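3-deoxy-d-manno-octulosonic-acid transferase (PDB 4BFC) probably transfers Kdo (3-deoxy-D-manno-octulosonic acid) from CMP-Kdo onto a lipid A precursor, this fragment being its C-terminal CMP-Kdo-binding domain. Local coordinates at residues V44-S49 and I75-H80; A52-Q57 and G135-E140; V131-G136 and P156-P161. All blocks are in the same frame, centred on the assembly; numbering follows the deposited sequence.

Overall arrangement
Starting from the N terminus, the chain passes from strand 43-50 through helix 54-68 to strand 72-78, and contact 1 closes this loop by pairing the two strands. Contact 2 starts at the front of that same helix, inside the loop of contact 1, and reaches along the chain to the loop at 135-140, so the two cross. Contact 3 then joins strand 131-134 to strand 157-159 across a shorter loop containing helix 148-152. It lies in series with contact 1, but begins where contact 2 ends, sharing Gly135 and Gly136. Strands 43-50 and 131-134 are neighbours, so contacts 1 and 3 belong to one parallel sheet, while contact 2 ties a helix start to a loop.

Contact 1 of 3, residues V44-S49 and I75-H80. With SO4 (sulfate ion), chain B.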
loop_
_atom_site.group_PDB
_atom_site.type_symbol
_atom_site.label_atom_id
_atom_site.label_comp_id
_atom_site.label_asym_id
_atom_site.label_seq_id
_atom_site.Cartn_x
_atom_site.Cartn_y
_atom_site.Cartn_z
ATOM N N VAL A 44 -8.365 -20.337 -20.225
ATOM C CA VAL A 44 -8.353 -19.111 -19.391
ATOM C C VAL A 44 -6.972 -18.924 -18.743
ATOM O O VAL A 44 -6.514 -19.835 -17.985
ATOM C CB VAL A 44 -9.384 -19.218 -18.272
ATOM C CG1 VAL A 44 -9.357 -17.936 -17.415
ATOM C CG2 VAL A 44 -10.766 -19.381 -18.954
ATOM N N VAL A 45 -6.335 -17.810 -19.100
ATOM C CA VAL A 45 -5.010 -17.447 -18.539
ATOM C C VAL A 45 -5.224 -16.188 -17.693
ATOM O O VAL A 45 -5.876 -15.240 -18.190
ATOM C CB VAL A 45 -3.936 -17.282 -19.653
ATOM C CG1 VAL A 45 -3.945 -18.542 -20.547
ATOM C CG2 VAL A 45 -4.094 -16.057 -20.557
ATOM N N THR A 46 -4.615 -16.162 -16.507
ATOM C CA THR A 46 -4.937 -15.023 -15.612
ATOM C C THR A 46 -3.678 -14.268 -15.166
ATOM O O THR A 46 -2.669 -14.934 -14.722
ATOM C CB THR A 46 -5.715 -15.614 -14.438
ATOM O OG1 THR A 46 -6.987 -16.038 -14.917
ATOM C CG2 THR A 46 -5.967 -14.600 -13.266
ATOM N N ILE A 47 -3.658 -12.943 -15.225
ATOM C CA ILE A 47 -2.598 -12.186 -14.626
ATOM C C ILE A 47 -3.209 -11.505 -13.377
ATOM O O ILE A 47 -4.180 -10.755 -13.478
ATOM C CB ILE A 47 -1.880 -11.151 -15.502
ATOM C CG1 ILE A 47 -2.863 -10.082 -16.031
ATOM C CG2 ILE A 47 -1.215 -11.848 -16.701
ATOM C CD1 ILE A 47 -2.277 -9.075 -17.020
ATOM N N ALA A 48 -2.646 -11.854 -12.248
ATOM C CA ALA A 48 -3.291 -11.562 -10.941
ATOM C C ALA A 48 -2.429 -10.677 -10.109
ATOM O O ALA A 48 -1.205 -10.835 -10.058
ATOM C CB ALA A 48 -3.569 -12.869 -10.206
ATOM N N SER A 49 -3.084 -9.733 -9.416
ATOM C CA SER A 49 -2.339 -8.778 -8.560
ATOM C C SER A 49 -1.226 -8.021 -9.296
ATOM O O SER A 49 -0.100 -7.880 -8.800
ATOM C CB SER A 49 -1.814 -9.470 -7.316
ATOM O OG SER A 49 -2.902 -9.977 -6.576
ATOM N N ILE A 75 -7.812 -13.197 -18.199
ATOM C CA ILE A 75 -8.410 -12.447 -17.067
ATOM C C ILE A 75 -7.320 -11.540 -16.468
ATOM O O ILE A 75 -6.207 -12.049 -16.163
ATOM C CB ILE A 75 -9.002 -13.411 -16.015
ATOM C CG1 ILE A 75 -10.139 -14.264 -16.632
ATOM C CG2 ILE A 75 -9.469 -12.566 -14.766
ATOM C CD1 ILE A 75 -10.826 -15.224 -15.663
ATOM N N VAL A 76 -7.606 -10.248 -16.246
ATOM C CA VAL A 76 -6.605 -9.290 -15.672
ATOM C C VAL A 76 -7.154 -8.751 -14.338
ATOM O O VAL A 76 -8.271 -8.254 -14.317
ATOM C CB VAL A 76 -6.336 -8.120 -16.660
ATOM C CG1 VAL A 76 -5.322 -7.193 -16.040
ATOM C CG2 VAL A 76 -5.757 -8.706 -17.967
ATOM N N VAL A 77 -6.382 -8.924 -13.257
ATOM C CA VAL A 77 -6.840 -8.523 -11.916
ATOM C C VAL A 77 -5.792 -7.547 -11.352
ATOM O O VAL A 77 -4.830 -7.960 -10.680
ATOM C CB VAL A 77 -7.048 -9.736 -10.980
ATOM C CG1 VAL A 77 -7.833 -9.287 -9.728
ATOM C CG2 VAL A 77 -7.646 -10.952 -11.712
ATOM N N PRO A 78 -5.887 -6.266 -11.644
ATOM C CA PRO A 78 -4.834 -5.331 -11.165
ATOM C C PRO A 78 -4.853 -5.249 -9.610
ATOM O O PRO A 78 -5.937 -5.458 -8.932
ATOM C CB PRO A 78 -5.285 -3.963 -11.740
ATOM C CG PRO A 78 -6.032 -4.432 -12.976
ATOM C CD PRO A 78 -6.886 -5.539 -12.468
ATOM N N ARG A 79 -3.674 -5.114 -9.000
ATOM C CA ARG A 79 -3.572 -5.110 -7.529
ATOM C C ARG A 79 -4.306 -3.936 -6.900
ATOM O O ARG A 79 -4.935 -4.060 -5.847
ATOM C CB ARG A 79 -2.064 -5.030 -7.193
ATOM C CG ARG A 79 -1.790 -4.938 -5.679
ATOM C CD ARG A 79 -2.303 -6.173 -4.955
ATOM N NE ARG A 79 -1.937 -6.149 -3.526
ATOM C CZ ARG A 79 -2.364 -6.981 -2.622
ATOM N NH1 ARG A 79 -3.222 -7.948 -2.957
ATOM N NH2 ARG A 79 -1.840 -6.881 -1.366
ATOM N N HIS A 80 -4.199 -2.784 -7.553
ATOM C CA HIS A 80 -4.727 -1.557 -6.990
ATOM C C HIS A 80 -5.985 -1.093 -7.668
ATOM O O HIS A 80 -5.981 -0.693 -8.852
ATOM C CB HIS A 80 -3.700 -0.460 -7.021
ATOM C CG HIS A 80 -2.391 -0.845 -6.386
ATOM N ND1 HIS A 80 -1.343 -1.299 -7.120
ATOM C CD2 HIS A 80 -2.034 -0.956 -5.059
ATOM C CE1 HIS A 80 -0.343 -1.634 -6.259
ATOM N NE2 HIS A 80 -0.763 -1.378 -5.006
HETATM S S SO4 B . 1.044 -3.320 -2.622
HETATM O O1 SO4 B . 1.526 -3.377 -1.195
HETATM O O2 SO4 B . 1.948 -4.174 -3.437
HETATM O O3 SO4 B . 1.080 -1.965 -3.251
HETATM O O4 SO4 B . -0.254 -3.960 -2.598
HETATM O O HOH W 1 -4.864 -8.470 -5.439
#
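Ile75 bridges Val45 and Ile47 where strands 43-50 and 72-78 run parallel, the two strands of a beta-alpha-beta unit in a Rossmann-like sheet. Ile75 N donates to Val45 O at 2.8 Å and Ile75 O accepts from Ile47 N, while Ile47 O accepts from Val77 N. Backbone groups alternate along the strand, so those of Thr46 face the other neighbour and bond to Val131 and Phe133. The buried Thr46 hydroxyl, OG1, 3.5 Å from Ile75 CB, is satisfied by Ser129 OG. Branched apolar residues suit the rest of this buried pair. Ile47 holds CG1 between its backbone N and carbonyl carbon (chi1 60°), which brings CD1 alongside Val76 CG2 at 3.6 Å, under helix 54-68. Val44 CG1 meets Ile75 CD1 at 3.5 Å on the opposite face of the sheet. Beyond the strands the contact turns polar: one water bonds Ser49 OG and accepts from Arg79 NH1. Long and charged, Arg79 can serve a second partner, a sulfate probably from the crystallisation liquor. Its NE donates to sulfate O4 at 2.9 Å, almost straight at 174°, while His80 NE2 donates to sulfate O3 at 2.6 Å.

Contact 2 of 3, residues A52-Q57 and G135-E140; sequences APEEQQ and GGSLNE
The carboxylate of Glu54 has the side chain of Asn139 over one face and the edge of the Phe133 ring, CZ and CE2, under the other, with Phe133 CZ 3.4 Å from Glu54 OE2. Carboxylate and Asn139 amide planes are turned 62° apart. Round the edges come the amides of a glycine-rich loop that follows strand 131-134, so the motif is a run of consecutive backbone N-H groups wrapped about an acidic side chain at the start of helix 54-68. Gly136 N meets OE1 of Glu54 on its syn side at 2.8 Å. OE2 of Glu54 takes two donors: Ser137 N on the syn side, 32° out of the carboxylate plane, and Leu138 N on the anti side at 2.8 Å, with the straighter bond (168°). His51 N also donates to OE1. Glutamate suits this place because its chain, extended beyond CG, carries two acceptors across to the loop. Glycine suits position 135, since Gly135 CA already lies 3.4 Å from Glu54 OE1, and position 136, where phi is positive. Pro53, after a cis peptide bond, occupies the N-cap of the helix. Beside it the CB of Asn139 rests 3.4 Å from the carbonyl oxygen of Ala52.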
loop_
_atom_site.group_PDB
_atom_site.type_symbol
_atom_site.label_atom_id
_atom_site.label_comp_id
_atom_site.label_asym_id
_atom_site.label_seq_id
_atom_site.Cartn_x
_atom_site.Cartn_y
_atom_site.Cartn_z
ATOM N N ALA A 52 1.892 -1.815 -12.815
ATOM C CA ALA A 52 2.507 -1.269 -14.041
ATOM C C ALA A 52 3.992 -1.663 -13.991
ATOM O O ALA A 52 4.626 -1.576 -12.933
ATOM C CB ALA A 52 2.383 0.227 -14.091
ATOM N N PRO A 53 4.580 -2.077 -15.115
ATOM C CA PRO A 53 4.096 -2.131 -16.524
ATOM C C PRO A 53 3.714 -3.575 -16.908
ATOM O O PRO A 53 3.669 -3.935 -18.102
ATOM C CB PRO A 53 5.358 -1.706 -17.291
ATOM C CG PRO A 53 6.422 -2.388 -16.548
ATOM C CD PRO A 53 6.047 -2.274 -15.068
ATOM N N GLU A 54 3.389 -4.383 -15.923
ATOM C CA GLU A 54 3.125 -5.845 -16.146
ATOM C C GLU A 54 1.923 -6.079 -17.097
ATOM O O GLU A 54 1.994 -6.998 -17.916
ATOM C CB GLU A 54 2.892 -6.582 -14.855
ATOM C CG GLU A 54 4.083 -6.597 -13.916
ATOM C CD GLU A 54 3.800 -7.340 -12.615
ATOM O OE1 GLU A 54 2.683 -7.145 -12.016
ATOM O OE2 GLU A 54 4.639 -8.161 -12.197
ATOM N N GLU A 55 0.801 -5.349 -16.932
ATOM C CA GLU A 55 -0.354 -5.507 -17.820
ATOM C C GLU A 55 0.039 -5.176 -19.270
ATOM O O GLU A 55 -0.237 -6.031 -20.152
ATOM C CB GLU A 55 -1.582 -4.711 -17.433
ATOM C CG GLU A 55 -2.114 -4.920 -15.989
ATOM C CD GLU A 55 -1.538 -3.893 -15.044
ATOM O OE1 GLU A 55 -0.801 -2.947 -15.446
ATOM O OE2 GLU A 55 -1.840 -4.005 -13.847
ATOM N N GLN A 56 0.640 -4.001 -19.487
ATOM C CA GLN A 56 1.116 -3.608 -20.814
ATOM C C GLN A 56 2.023 -4.726 -21.390
ATOM O O GLN A 56 1.779 -5.193 -22.549
ATOM C CB GLN A 56 1.841 -2.276 -20.721
ATOM C CG GLN A 56 2.393 -1.796 -22.053
ATOM C CD GLN A 56 1.267 -1.384 -22.962
ATOM O OE1 GLN A 56 0.407 -0.610 -22.566
ATOM N NE2 GLN A 56 1.255 -1.913 -24.194
ATOM N N GLN A 57 3.049 -5.130 -20.626
ATOM C CA GLN A 57 4.088 -6.042 -21.156
ATOM C C GLN A 57 3.564 -7.419 -21.465
ATOM O O GLN A 57 3.868 -7.988 -22.552
ATOM C CB GLN A 57 5.334 -6.139 -20.268
ATOM C CG GLN A 57 6.099 -4.804 -20.080
ATOM C CD GLN A 57 7.323 -4.941 -19.201
ATOM O OE1 GLN A 57 8.219 -4.090 -19.256
ATOM N NE2 GLN A 57 7.365 -5.935 -18.360
ATOM N N GLY A 135 1.515 -11.275 -10.040
ATOM C CA GLY A 135 2.221 -10.016 -10.341
ATOM C C GLY A 135 2.929 -9.332 -9.163
ATOM O O GLY A 135 3.188 -9.894 -8.067
ATOM N N GLY A 136 3.253 -8.069 -9.385
ATOM C CA GLY A 136 4.170 -7.445 -8.435
ATOM C C GLY A 136 5.589 -7.999 -8.548
ATOM O O GLY A 136 6.422 -7.731 -7.688
ATOM N N SER A 137 5.885 -8.731 -9.628
ATOM C CA SER A 137 7.091 -9.578 -9.662
ATOM C C SER A 137 7.953 -9.361 -10.928
ATOM O O SER A 137 9.110 -9.822 -10.903
ATOM C CB SER A 137 6.754 -11.072 -9.472
ATOM O OG SER A 137 5.865 -11.576 -10.532
ATOM N N LEU A 138 7.364 -8.725 -11.958
ATOM C CA LEU A 138 8.117 -8.202 -13.140
ATOM C C LEU A 138 8.438 -6.715 -13.056
ATOM O O LEU A 138 9.399 -6.279 -13.685
ATOM C CB LEU A 138 7.426 -8.574 -14.464
ATOM C CG LEU A 138 7.436 -10.016 -14.931
ATOM C CD1 LEU A 138 6.428 -10.137 -16.064
ATOM C CD2 LEU A 138 8.848 -10.327 -15.392
ATOM N N ASN A 139 7.635 -5.909 -12.313
ATOM C CA ASN A 139 8.003 -4.543 -12.094
ATOM C C ASN A 139 9.255 -4.367 -11.255
ATOM O O ASN A 139 9.803 -5.336 -10.709
ATOM C CB ASN A 139 6.811 -3.739 -11.520
ATOM C CG ASN A 139 6.294 -4.314 -10.238
ATOM O OD1 ASN A 139 6.073 -5.540 -10.090
ATOM N ND2 ASN A 139 6.112 -3.443 -9.262
ATOM N N GLU A 140 9.739 -3.104 -11.233
ATOM C CA GLU A 140 10.913 -2.725 -10.414
ATOM C C GLU A 140 10.433 -1.711 -9.394
ATOM O O GLU A 140 9.725 -0.798 -9.739
ATOM C CB GLU A 140 11.971 -2.024 -11.249
ATOM C CG GLU A 140 12.575 -2.875 -12.328
ATOM C CD GLU A 140 13.670 -3.793 -11.817
ATOM O OE1 GLU A 140 14.070 -3.765 -10.623
ATOM O OE2 GLU A 140 14.142 -4.569 -12.651
#

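Contact 3 of 3, residues V131-G136 and P156-P161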
loop_
_atom_site.group_PDB
_atom_site.type_symbol
_atom_site.label_atom_id
_atom_site.label_comp_id
_atom_site.label_asym_id
_atom_site.label_seq_id
_atom_site.Cartn_x
_atom_site.Cartn_y
_atom_site.Cartn_z
ATOM N N VAL A 131 -4.080 -21.450 -16.182
ATOM C CA VAL A 131 -2.748 -21.102 -15.712
ATOM C C VAL A 131 -2.840 -19.662 -15.207
ATOM O O VAL A 131 -3.744 -18.893 -15.609
ATOM C CB VAL A 131 -1.631 -21.139 -16.831
ATOM C CG1 VAL A 131 -1.361 -22.566 -17.355
ATOM C CG2 VAL A 131 -1.941 -20.191 -17.994
ATOM N N CYS A 132 -1.856 -19.294 -14.411
ATOM C CA CYS A 132 -1.807 -17.930 -13.948
ATOM C C CYS A 132 -0.389 -17.387 -13.809
ATOM O O CYS A 132 0.603 -18.116 -13.886
ATOM C CB CYS A 132 -2.596 -17.790 -12.614
ATOM S SG CYS A 132 -1.671 -18.320 -11.160
ATOM N N PHE A 133 -0.321 -16.072 -13.704
ATOM C CA PHE A 133 0.863 -15.333 -13.327
ATOM C C PHE A 133 0.515 -14.403 -12.137
ATOM O O PHE A 133 -0.444 -13.671 -12.197
ATOM C CB PHE A 133 1.270 -14.459 -14.505
ATOM C CG PHE A 133 2.292 -13.381 -14.193
ATOM C CD1 PHE A 133 3.668 -13.626 -14.020
ATOM C CD2 PHE A 133 1.835 -12.071 -13.906
ATOM C CE1 PHE A 133 4.550 -12.575 -13.711
ATOM C CE2 PHE A 133 2.707 -11.014 -13.580
ATOM C CZ PHE A 133 4.113 -11.264 -13.513
ATOM N N VAL A 134 1.338 -14.467 -11.098
ATOM C CA VAL A 134 1.167 -13.625 -9.888
ATOM C C VAL A 134 2.127 -12.454 -9.971
ATOM O O VAL A 134 3.361 -12.613 -9.967
ATOM C CB VAL A 134 1.344 -14.423 -8.570
ATOM C CG1 VAL A 134 1.175 -13.431 -7.367
ATOM C CG2 VAL A 134 0.280 -15.541 -8.510
ATOM N N GLY A 135 1.515 -11.275 -10.040
ATOM C CA GLY A 135 2.221 -10.016 -10.341
ATOM C C GLY A 135 2.929 -9.332 -9.163
ATOM O O GLY A 135 3.188 -9.894 -8.067
ATOM N N GLY A 136 3.253 -8.069 -9.385
ATOM C CA GLY A 136 4.170 -7.445 -8.435
ATOM C C GLY A 136 5.589 -7.999 -8.548
ATOM O O GLY A 136 6.422 -7.731 -7.688
ATOM N N PRO A 156 -1.536 -24.063 -12.167
ATOM C CA PRO A 156 -0.115 -23.826 -12.478
ATOM C C PRO A 156 0.265 -22.336 -12.428
ATOM O O PRO A 156 -0.447 -21.494 -12.982
ATOM C CB PRO A 156 0.055 -24.392 -13.873
ATOM C CG PRO A 156 -1.115 -25.285 -14.086
ATOM C CD PRO A 156 -2.232 -24.776 -13.255
ATOM N N THR A 157 1.344 -22.004 -11.698
ATOM C CA THR A 157 1.639 -20.591 -11.316
ATOM C C THR A 157 3.011 -20.116 -11.796
ATOM O O THR A 157 4.032 -20.807 -11.617
ATOM C CB THR A 157 1.509 -20.398 -9.789
ATOM O OG1 THR A 157 0.169 -20.751 -9.413
ATOM C CG2 THR A 157 1.798 -18.889 -9.327
ATOM N N VAL A 158 3.032 -18.975 -12.455
ATOM C CA VAL A 158 4.270 -18.317 -12.871
ATOM C C VAL A 158 4.478 -17.046 -12.072
ATOM O O VAL A 158 3.508 -16.326 -11.819
ATOM C CB VAL A 158 4.216 -17.975 -14.384
ATOM C CG1 VAL A 158 5.509 -17.340 -14.890
ATOM C CG2 VAL A 158 3.761 -19.185 -15.249
ATOM N N VAL A 159 5.705 -16.785 -11.629
ATOM C CA VAL A 159 6.094 -15.485 -11.090
ATOM C C VAL A 159 7.303 -14.938 -11.813
ATOM O O VAL A 159 8.062 -15.709 -12.423
ATOM C CB VAL A 159 6.319 -15.502 -9.531
ATOM C CG1 VAL A 159 5.030 -15.897 -8.820
ATOM C CG2 VAL A 159 7.484 -16.412 -9.153
ATOM N N GLY A 160 7.470 -13.612 -11.810
ATOM C CA GLY A 160 8.668 -12.950 -12.240
ATOM C C GLY A 160 9.780 -13.137 -11.215
ATOM O O GLY A 160 9.565 -13.727 -10.167
ATOM N N PRO A 161 10.964 -12.550 -11.508
ATOM C CA PRO A 161 12.155 -12.828 -10.678
ATOM C C PRO A 161 12.179 -12.015 -9.392
ATOM O O PRO A 161 12.874 -12.408 -8.420
ATOM C CB PRO A 161 13.323 -12.416 -11.591
ATOM C CG PRO A 161 12.752 -11.801 -12.797
ATOM C CD PRO A 161 11.253 -11.775 -12.711
#
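Strands 131-134 and 157-159 form a beta-alpha-beta unit with helix 148-152 between them, and pair in parallel in the central sheet. Cys132 N donates to Pro156 O at 3.0 Å, Val158 N to Cys132 O and Val134 N to Val158 O, the last nearly in line with the carbonyl (C=O...N angle 175°). The bond to Cys132 O is more bent, its donor tilted 30° from the carbonyl plane; Trp192 NE1 also donates to this oxygen. Phe133 CA lies 3.2 Å from Val158 O, a CA-H...O contact. Small and beta-branched residues pack towards helix 148-152: Cys132 SG sits 3.5 Å from Thr157 OG1, whose hydroxyl bonds to Val155 O, and Val134 CG2 meets Thr157 CG2 at 3.8 Å. Towards helix 185-197 points Phe133, its CG anti to the backbone N (chi1 166°), which carries the ring along the neighbouring strand until CE1 is 3.6 Å from Gly160 N. The large ring approaches Val158 O and Gly160 N obliquely. Glycine suits position 160 because a side chain there would run into CD of the following Pro161. Alternating side chains thus face helices on both sides of the sheet, the alpha/beta sandwich typical of the Rossmann-like domains of GT-B glycosyltransferases.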